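Local coordinates for LysM domain protein (Mycobacterium smegmatis, PDB 4OIT) that binds mannose as a bacterial lectin of the beta-prism II fold and forms a domain-swapped dimer, at residues L26-D31 / Q51-A56. Numbering follows the deposited sequence.
Sequences LTLQDD and QDVVRA
Leu28 lays the end of its side chain over the backbone of Val54, Arg55 and Ala56. Its CD2 carries most of the contact and lies 3.5 Å from Arg55 CA. The same methyl reaches the side chain of Ala56, with Leu28 CD2 3.9 Å from Ala56 CB. Leu28 CD1 turns to Val53 and meets Val53 CG1 at 3.9 Å. CG of Leu28 lies anti to the backbone N (chi1 178°), which carries the two methyls out to the 53-56 strand. The backbone it covers is irregular: a classic beta bulge sets Val54 and Arg55 together opposite Tyr67 of strand 64-68, a residue that lines the beta-D-mannopyranose pocket.

No direct hydrogen bond joins the two segments. Beyond Leu28, water takes over. One water donates to both Asp30 O and Val53 O, at 3.0 Å from the latter. A second accepts from Asp52 N at 2.9 Å and donates weakly to Asp31 O. Within the turn Gln29 NE2 donates to Asp31 OD1 at 3.2 Å, from above the carboxylate plane; Asn33 N bonds the same oxygen.

Strand 24-28 and strand 53-58 belong to different sheets of the beta-prism II fold. The axes of their segments 26-28 and 53-56 come within 8.5 Å and run at 137°, and side chains make the contact from one sheet to the other. Leu34 of strand 34-38 packs beside Leu28, while Phe64 and Leu66 of strand 64-68 adjoin Ala56. Val73 of the second subunit packs on Val53, so the dimer partner reaches the side of this contact.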
loop_
_atom_site.group_PDB
_atom_site.type_symbol
_atom_site.label_atom_id
_atom_site.label_comp_id
_atom_site.label_asym_id
_atom_site.label_seq_id
_atom_site.Cartn_x
_atom_site.Cartn_y
_atom_site.Cartn_z
ATOM N N LEU B 26 9.053 -11.017 -19.384
ATOM C CA LEU B 26 8.737 -9.796 -18.631
ATOM C C LEU B 26 8.439 -10.158 -17.174
ATOM O O LEU B 26 7.446 -10.828 -16.888
ATOM C CB LEU B 26 7.532 -9.083 -19.251
ATOM C CG LEU B 26 7.066 -7.786 -18.576
ATOM C CD1 LEU B 26 8.052 -6.654 -18.830
ATOM C CD2 LEU B 26 5.678 -7.402 -19.065
ATOM N N THR B 27 9.294 -9.701 -16.261
ATOM C CA THR B 27 9.218 -10.088 -14.851
ATOM C C THR B 27 9.141 -8.877 -13.927
ATOM O O THR B 27 9.994 -7.988 -13.983
ATOM C CB THR B 27 10.452 -10.922 -14.445
ATOM O OG1 THR B 27 10.577 -12.052 -15.317
ATOM C CG2 THR B 27 10.347 -11.410 -12.995
ATOM N N LEU B 28 8.115 -8.847 -13.079
ATOM C CA LEU B 28 8.085 -7.917 -11.956
ATOM C C LEU B 28 8.931 -8.524 -10.844
ATOM O O LEU B 28 8.533 -9.507 -10.213
ATOM C CB LEU B 28 6.657 -7.659 -11.468
ATOM C CG LEU B 28 6.510 -6.717 -10.259
ATOM C CD1 LEU B 28 7.291 -5.424 -10.444
ATOM C CD2 LEU B 28 5.044 -6.403 -9.996
ATOM N N GLN B 29 10.102 -7.937 -10.622
ATOM C CA GLN B 29 11.080 -8.481 -9.684
ATOM C C GLN B 29 10.756 -8.091 -8.241
ATOM O O GLN B 29 9.847 -7.299 -7.984
ATOM C CB GLN B 29 12.483 -7.994 -10.052
ATOM C CG GLN B 29 12.880 -8.280 -11.496
ATOM C CD GLN B 29 14.343 -7.987 -11.804
ATOM O OE1 GLN B 29 14.935 -8.634 -12.667
ATOM N NE2 GLN B 29 14.929 -7.010 -11.116
ATOM N N ASP B 30 11.516 -8.665 -7.311
ATOM C CA ASP B 30 11.403 -8.351 -5.883
ATOM C C ASP B 30 11.883 -6.942 -5.528
ATOM O O ASP B 30 11.428 -6.367 -4.538
ATOM C CB ASP B 30 12.180 -9.375 -5.042
ATOM C CG ASP B 30 11.405 -10.663 -4.811
ATOM O OD1 ASP B 30 10.213 -10.738 -5.190
ATOM O OD2 ASP B 30 11.991 -11.606 -4.237
ATOM N N ASP B 31 12.800 -6.394 -6.324
ATOM C CA ASP B 31 13.318 -5.037 -6.088
ATOM C C ASP B 31 12.384 -3.930 -6.606
ATOM O O ASP B 31 12.693 -2.749 -6.479
ATOM C CB ASP B 31 14.735 -4.873 -6.664
ATOM C CG ASP B 31 14.778 -4.917 -8.190
ATOM O OD1 ASP B 31 13.722 -5.076 -8.843
ATOM O OD2 ASP B 31 15.892 -4.792 -8.739
ATOM N N GLN B 51 11.629 1.263 -5.499
ATOM C CA GLN B 51 10.406 2.059 -5.318
ATOM C C GLN B 51 9.232 1.252 -4.742
ATOM O O GLN B 51 8.081 1.673 -4.839
ATOM C CB GLN B 51 10.000 2.712 -6.643
ATOM C CG GLN B 51 11.111 3.521 -7.293
ATOM C CD GLN B 51 10.654 4.285 -8.523
ATOM O OE1 GLN B 51 9.460 4.401 -8.795
ATOM N NE2 GLN B 51 11.612 4.813 -9.276
ATOM N N ASP B 52 9.534 0.096 -4.153
ATOM C CA ASP B 52 8.554 -0.709 -3.401
ATOM C C ASP B 52 7.339 -1.183 -4.211
ATOM O O ASP B 52 6.265 -1.406 -3.646
ATOM C CB ASP B 52 8.067 0.065 -2.170
ATOM C CG ASP B 52 9.202 0.534 -1.290
ATOM O OD1 ASP B 52 10.062 -0.300 -0.935
ATOM O OD2 ASP B 52 9.229 1.735 -0.947
ATOM N N VAL B 53 7.509 -1.347 -5.520
ATOM C CA VAL B 53 6.426 -1.829 -6.373
ATOM C C VAL B 53 6.165 -3.294 -6.036
ATOM O O VAL B 53 7.088 -4.105 -6.052
ATOM C CB VAL B 53 6.763 -1.682 -7.872
ATOM C CG1 VAL B 53 5.670 -2.286 -8.746
ATOM C CG2 VAL B 53 6.966 -0.217 -8.230
ATOM N N VAL B 54 4.913 -3.622 -5.719
ATOM C CA VAL B 54 4.536 -4.998 -5.352
ATOM C C VAL B 54 3.553 -5.668 -6.316
ATOM O O VAL B 54 3.343 -6.880 -6.242
ATOM C CB VAL B 54 3.973 -5.088 -3.916
ATOM C CG1 VAL B 54 5.055 -4.720 -2.912
ATOM C CG2 VAL B 54 2.731 -4.216 -3.742
ATOM N N ARG B 55 2.942 -4.889 -7.202
ATOM C CA ARG B 55 2.136 -5.457 -8.280
ATOM C C ARG B 55 2.105 -4.544 -9.496
ATOM O O ARG B 55 2.347 -3.339 -9.395
ATOM C CB ARG B 55 0.710 -5.769 -7.807
ATOM C CG ARG B 55 -0.182 -4.557 -7.591
ATOM C CD ARG B 55 -1.602 -4.986 -7.248
ATOM N NE ARG B 55 -2.481 -3.842 -7.007
ATOM C CZ ARG B 55 -2.484 -3.103 -5.898
ATOM N NH1 ARG B 55 -1.647 -3.364 -4.896
ATOM N NH2 ARG B 55 -3.332 -2.087 -5.792
ATOM N N ALA B 56 1.803 -5.145 -10.641
ATOM C CA ALA B 56 1.663 -4.430 -11.900
ATOM C C ALA B 56 0.392 -4.927 -12.569
ATOM O O ALA B 56 0.395 -5.970 -13.225
ATOM C CB ALA B 56 2.875 -4.672 -12.788
HETATM O O HOH W 1 9.461 -4.148 -4.295
HETATM O O HOH W 2 11.555 -1.986 -3.995
#